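Local structure of insecticidal crystal protein Cry7Cal (Bacillus thuringiensis, 5ZI1) at residues Phe59-Ile67 with Arg217-Met225. The protein is an insecticidal crystal toxin of the delta endotoxin family, active against the locust Locusta migratoria manilensis and probably binding a receptor of its host. Residues are numbered along the deposited sequence; the frame is centred on the assembly and turned at random.
Sequences FMNEVEALI and RFRREMTIM
L66 meets the F218 ring at its edge: L66 CB lies near the F218 ring plane, 3.9 Å from F218 CD1. One face of that ring carries M222 CG, from its own helix. At the other end of the contact, M225 SD lies 4.3 Å from F59 CD1 in an oblique Met-aromatic contact. L66 is a knob in a hole formed by R217, F218, E221 and M222. Its two methyls divide the work: CD2 packs 3.8 Å from R217 CG, and CD1 lies 4.1 Å from M222 SD. The bend of M222 at chi2 (-59°) helps place the same sulfur 4.1 Å from V63 CG2. Two acidic side chains cross at about a right angle beside L66. E62 OE2 and E221 OE1 are only 3.0 Å apart, their carboxylate planes turned 47°. Such closeness may favour a shared proton. The R217 guanidinium is turned to another partner, a salt bridge with D256. Segments 59-67 and 217-225 run roughly antiparallel, and their axes approach to 10.2 Å, within the helical N-terminal domain, the pore-forming part in three-domain Cry toxins. Helix 169-202 packs on F218 and M222, helix 141-165 on F59, V63 and M225, and helix 13-26 on F59, E62 and M225.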
ATOM      1  N   PHE A  59      -6.880   5.311 -16.771  1.00 52.51           N
ATOM      2  CA  PHE A  59      -5.937   5.944 -15.853  1.00 46.05           C
ATOM      3  C   PHE A  59      -6.068   7.456 -15.912  1.00 49.53           C
ATOM      4  O   PHE A  59      -6.211   8.124 -14.884  1.00 54.09           O
ATOM      5  CB  PHE A  59      -4.488   5.550 -16.184  1.00 47.12           C
ATOM      6  CG  PHE A  59      -4.088   4.172 -15.752  1.00 44.24           C
ATOM      7  CD1 PHE A  59      -4.786   3.485 -14.760  1.00 48.84           C
ATOM      8  CD2 PHE A  59      -2.999   3.559 -16.339  1.00 46.59           C
ATOM      9  CE1 PHE A  59      -4.393   2.209 -14.368  1.00 44.64           C
ATOM     10  CE2 PHE A  59      -2.602   2.284 -15.961  1.00 49.90           C
ATOM     11  CZ  PHE A  59      -3.301   1.606 -14.971  1.00 46.84           C
ATOM     12  N   MET A  60      -5.997   8.019 -17.116  1.00 48.58           N
ATOM     13  CA  MET A  60      -6.104   9.465 -17.255  1.00 52.59           C
ATOM     14  C   MET A  60      -7.478   9.977 -16.824  1.00 51.20           C
ATOM     15  O   MET A  60      -7.568  10.973 -16.098  1.00 51.92           O
ATOM     16  CB  MET A  60      -5.793   9.867 -18.697  1.00 50.51           C
ATOM     17  CG  MET A  60      -4.326   9.664 -19.047  1.00 50.56           C
ATOM     18  SD  MET A  60      -3.863  10.227 -20.692  1.00 58.91           S
ATOM     19  CE  MET A  60      -4.108   8.743 -21.652  1.00 51.30           C
ATOM     20  N   ASN A  61      -8.556   9.308 -17.245  1.00 53.20           N
ATOM     21  CA  ASN A  61      -9.906   9.796 -16.927  1.00 53.95           C
ATOM     22  C   ASN A  61     -10.163   9.792 -15.429  1.00 50.55           C
ATOM     23  O   ASN A  61     -10.621  10.790 -14.869  1.00 53.55           O
ATOM     24  CB  ASN A  61     -10.967   8.963 -17.642  1.00 49.81           C
ATOM     25  CG  ASN A  61     -11.012   9.236 -19.137  1.00 58.85           C
ATOM     26  OD1 ASN A  61     -10.714  10.349 -19.593  1.00 60.66           O
ATOM     27  ND2 ASN A  61     -11.373   8.215 -19.911  1.00 55.70           N
ATOM     28  N   GLU A  62      -9.841   8.689 -14.755  1.00 53.28           N
ATOM     29  CA  GLU A  62     -10.025   8.622 -13.306  1.00 52.16           C
ATOM     30  C   GLU A  62      -9.238   9.716 -12.581  1.00 55.23           C
ATOM     31  O   GLU A  62      -9.774  10.396 -11.695  1.00 54.40           O
ATOM     32  CB  GLU A  62      -9.619   7.239 -12.796  1.00 51.99           C
ATOM     33  CG  GLU A  62      -9.934   7.014 -11.337  1.00 56.96           C
ATOM     34  CD  GLU A  62     -11.420   7.132 -11.059  1.00 69.39           C
ATOM     35  OE1 GLU A  62     -12.216   6.660 -11.909  1.00 67.55           O
ATOM     36  OE2 GLU A  62     -11.787   7.702 -10.004  1.00 71.21           O
ATOM     37  N   VAL A  63      -7.964   9.915 -12.943  1.00 48.25           N
ATOM     38  CA  VAL A  63      -7.168  10.892 -12.203  1.00 51.61           C
ATOM     39  C   VAL A  63      -7.644  12.312 -12.490  1.00 47.59           C
ATOM     40  O   VAL A  63      -7.748  13.137 -11.573  1.00 51.61           O
ATOM     41  CB  VAL A  63      -5.659  10.734 -12.487  1.00 53.05           C
ATOM     42  CG1 VAL A  63      -4.884  11.710 -11.624  1.00 42.60           C
ATOM     43  CG2 VAL A  63      -5.212   9.325 -12.185  1.00 50.97           C
ATOM     44  N   GLU A  64      -7.935  12.631 -13.750  1.00 51.40           N
ATOM     45  CA  GLU A  64      -8.606  13.902 -14.047  1.00 57.02           C
ATOM     46  C   GLU A  64      -9.796  14.140 -13.116  1.00 54.56           C
ATOM     47  O   GLU A  64      -9.943  15.225 -12.540  1.00 57.41           O
ATOM     48  CB  GLU A  64      -9.075  13.937 -15.503  1.00 56.03           C
ATOM     49  CG  GLU A  64      -7.994  14.079 -16.539  1.00 53.85           C
ATOM     50  CD  GLU A  64      -8.503  13.723 -17.915  1.00 59.05           C
ATOM     51  OE1 GLU A  64      -7.943  14.226 -18.906  1.00 60.60           O
ATOM     52  OE2 GLU A  64      -9.483  12.947 -18.011  1.00 61.47           O
ATOM     53  N   ALA A  65     -10.653  13.127 -12.949  1.00 49.94           N
ATOM     54  CA  ALA A  65     -11.835  13.284 -12.103  1.00 53.63           C
ATOM     55  C   ALA A  65     -11.452  13.501 -10.646  1.00 55.69           C
ATOM     56  O   ALA A  65     -12.062  14.323  -9.956  1.00 58.87           O
ATOM     57  CB  ALA A  65     -12.752  12.060 -12.224  1.00 45.42           C
ATOM     58  N   LEU A  66     -10.452  12.762 -10.162  1.00 55.18           N
ATOM     59  CA  LEU A  66     -10.077  12.836  -8.753  1.00 51.29           C
ATOM     60  C   LEU A  66      -9.553  14.214  -8.381  1.00 51.06           C
ATOM     61  O   LEU A  66      -9.880  14.737  -7.308  1.00 47.43           O
ATOM     62  CB  LEU A  66      -9.016  11.785  -8.441  1.00 53.76           C
ATOM     63  CG  LEU A  66      -9.406  10.315  -8.448  1.00 57.70           C
ATOM     64  CD1 LEU A  66      -8.163   9.511  -8.093  1.00 49.99           C
ATOM     65  CD2 LEU A  66     -10.551  10.043  -7.478  1.00 48.05           C
ATOM     66  N   ILE A  67      -8.715  14.809  -9.234  1.00 57.16           N
ATOM     67  CA  ILE A  67      -8.068  16.081  -8.913  1.00 55.70           C
ATOM     68  C   ILE A  67      -8.671  17.249  -9.669  1.00 57.99           C
ATOM     69  O   ILE A  67      -8.144  18.364  -9.583  1.00 64.70           O
ATOM     70  CB  ILE A  67      -6.561  16.036  -9.170  1.00 57.00           C
ATOM     71  CG1 ILE A  67      -6.273  15.941 -10.669  1.00 56.52           C
ATOM     72  CG2 ILE A  67      -5.990  14.897  -8.465  1.00 58.56           C
ATOM     73  CD1 ILE A  67      -4.791  16.035 -10.979  1.00 57.87           C
ATOM     74  N   ARG A 217     -10.634   9.969  -1.132  1.00 42.35           N
ATOM     75  CA  ARG A 217     -10.769   9.106  -2.298  1.00 45.13           C
ATOM     76  C   ARG A 217      -9.516   9.149  -3.162  1.00 39.53           C
ATOM     77  O   ARG A 217      -9.123   8.136  -3.749  1.00 39.10           O
ATOM     78  CB  ARG A 217     -11.988   9.505  -3.123  1.00 39.57           C
ATOM     79  CG  ARG A 217     -12.176   8.611  -4.332  1.00 42.88           C
ATOM     80  CD  ARG A 217     -13.437   8.931  -5.128  1.00 49.69           C
ATOM     81  NE  ARG A 217     -14.654   8.733  -4.343  1.00 53.46           N
ATOM     82  CZ  ARG A 217     -15.400   9.726  -3.875  1.00 56.42           C
ATOM     83  NH1 ARG A 217     -16.497   9.460  -3.168  1.00 50.59           N
ATOM     84  NH2 ARG A 217     -15.043  10.988  -4.119  1.00 51.93           N
ATOM     85  N   PHE A 218      -8.904  10.327  -3.286  1.00 41.92           N
ATOM     86  CA  PHE A 218      -7.656  10.438  -4.019  1.00 42.78           C
ATOM     87  C   PHE A 218      -6.565   9.636  -3.329  1.00 41.62           C
ATOM     88  O   PHE A 218      -5.873   8.831  -3.964  1.00 43.05           O
ATOM     89  CB  PHE A 218      -7.282  11.905  -4.133  1.00 42.06           C
ATOM     90  CG  PHE A 218      -5.975  12.157  -4.792  1.00 43.80           C
ATOM     91  CD1 PHE A 218      -5.886  12.282  -6.161  1.00 44.81           C
ATOM     92  CD2 PHE A 218      -4.827  12.328  -4.032  1.00 47.20           C
ATOM     93  CE1 PHE A 218      -4.669  12.550  -6.763  1.00 45.18           C
ATOM     94  CE2 PHE A 218      -3.622  12.592  -4.627  1.00 42.28           C
ATOM     95  CZ  PHE A 218      -3.537  12.705  -5.994  1.00 42.96           C
ATOM     96  N   ARG A 219      -6.434   9.805  -2.012  1.00 40.04           N
ATOM     97  CA  ARG A 219      -5.462   9.019  -1.258  1.00 44.16           C
ATOM     98  C   ARG A 219      -5.685   7.523  -1.462  1.00 44.90           C
ATOM     99  O   ARG A 219      -4.740   6.778  -1.741  1.00 46.27           O
ATOM    100  CB  ARG A 219      -5.538   9.382   0.223  1.00 45.35           C
ATOM    101  CG  ARG A 219      -4.902   8.364   1.156  1.00 43.97           C
ATOM    102  CD  ARG A 219      -4.714   8.956   2.557  1.00 43.11           C
ATOM    103  NE  ARG A 219      -5.980   9.433   3.107  1.00 38.41           N
ATOM    104  CZ  ARG A 219      -6.081  10.312   4.108  1.00 49.86           C
ATOM    105  NH1 ARG A 219      -4.971  10.816   4.682  1.00 40.13           N
ATOM    106  NH2 ARG A 219      -7.295  10.700   4.532  1.00 37.25           N
ATOM    107  N   ARG A 220      -6.937   7.068  -1.358  1.00 45.50           N
ATOM    108  CA  ARG A 220      -7.194   5.632  -1.437  1.00 41.30           C
ATOM    109  C   ARG A 220      -6.852   5.092  -2.812  1.00 40.82           C
ATOM    110  O   ARG A 220      -6.091   4.128  -2.936  1.00 45.82           O
ATOM    111  CB  ARG A 220      -8.651   5.322  -1.107  1.00 41.45           C
ATOM    112  CG  ARG A 220      -8.950   3.849  -1.200  1.00 41.14           C
ATOM    113  CD  ARG A 220     -10.381   3.540  -0.783  1.00 46.67           C
ATOM    114  NE  ARG A 220     -11.327   3.904  -1.836  1.00 48.93           N
ATOM    115  CZ  ARG A 220     -12.133   4.960  -1.786  1.00 45.65           C
ATOM    116  NH1 ARG A 220     -12.124   5.764  -0.725  1.00 42.23           N
ATOM    117  NH2 ARG A 220     -12.955   5.202  -2.798  1.00 50.46           N
ATOM    118  N   GLU A 221      -7.385   5.715  -3.862  1.00 38.75           N
ATOM    119  CA  GLU A 221      -7.164   5.200  -5.209  1.00 42.22           C
ATOM    120  C   GLU A 221      -5.708   5.370  -5.659  1.00 43.36           C
ATOM    121  O   GLU A 221      -5.156   4.467  -6.300  1.00 40.78           O
ATOM    122  CB  GLU A 221      -8.123   5.875  -6.183  1.00 42.17           C
ATOM    123  CG  GLU A 221      -9.621   5.486  -5.936  1.00 45.87           C
ATOM    124  CD  GLU A 221     -10.506   5.845  -7.111  1.00 54.25           C
ATOM    125  OE1 GLU A 221      -9.949   6.234  -8.162  1.00 57.35           O
ATOM    126  OE2 GLU A 221     -11.757   5.747  -7.000  1.00 62.36           O
ATOM    127  N   MET A 222      -5.070   6.507  -5.341  1.00 38.54           N
ATOM    128  CA  MET A 222      -3.693   6.738  -5.800  1.00 48.76           C
ATOM    129  C   MET A 222      -2.670   5.947  -5.005  1.00 43.32           C
ATOM    130  O   MET A 222      -1.567   5.698  -5.510  1.00 47.06           O
ATOM    131  CB  MET A 222      -3.328   8.223  -5.752  1.00 40.64           C
ATOM    132  CG  MET A 222      -4.228   9.068  -6.612  1.00 40.13           C
ATOM    133  SD  MET A 222      -4.158   8.556  -8.336  1.00 49.32           S
ATOM    134  CE  MET A 222      -2.555   9.279  -8.784  1.00 53.12           C
ATOM    135  N   THR A 223      -3.006   5.569  -3.771  1.00 44.81           N
ATOM    136  CA  THR A 223      -2.223   4.558  -3.074  1.00 41.24           C
ATOM    137  C   THR A 223      -2.159   3.282  -3.899  1.00 47.83           C
ATOM    138  O   THR A 223      -1.071   2.726  -4.129  1.00 45.40           O
ATOM    139  CB  THR A 223      -2.842   4.310  -1.699  1.00 46.23           C
ATOM    140  OG1 THR A 223      -2.717   5.508  -0.918  1.00 48.21           O
ATOM    141  CG2 THR A 223      -2.164   3.154  -0.969  1.00 48.50           C
ATOM    142  N   ILE A 224      -3.323   2.836  -4.394  1.00 43.79           N
ATOM    143  CA  ILE A 224      -3.413   1.627  -5.203  1.00 42.58           C
ATOM    144  C   ILE A 224      -2.788   1.835  -6.577  1.00 38.75           C
ATOM    145  O   ILE A 224      -2.113   0.954  -7.104  1.00 44.34           O
ATOM    146  CB  ILE A 224      -4.886   1.197  -5.335  1.00 44.78           C
ATOM    147  CG1 ILE A 224      -5.459   0.773  -3.984  1.00 45.76           C
ATOM    148  CG2 ILE A 224      -5.040   0.098  -6.386  1.00 39.92           C
ATOM    149  CD1 ILE A 224      -6.931   0.402  -4.053  1.00 44.78           C
ATOM    150  N   MET A 225      -3.065   2.964  -7.214  1.00 45.51           N
ATOM    151  CA  MET A 225      -2.576   3.167  -8.575  1.00 46.97           C
ATOM    152  C   MET A 225      -1.093   3.523  -8.610  1.00 46.01           C
ATOM    153  O   MET A 225      -0.374   3.068  -9.507  1.00 44.02           O
ATOM    154  CB  MET A 225      -3.388   4.246  -9.280  1.00 45.37           C
ATOM    155  CG  MET A 225      -4.733   3.739  -9.819  1.00 49.11           C
ATOM    156  SD  MET A 225      -5.587   4.977 -10.835  1.00 53.55           S
ATOM    157  CE  MET A 225      -6.485   5.854  -9.556  1.00 48.81           C
TER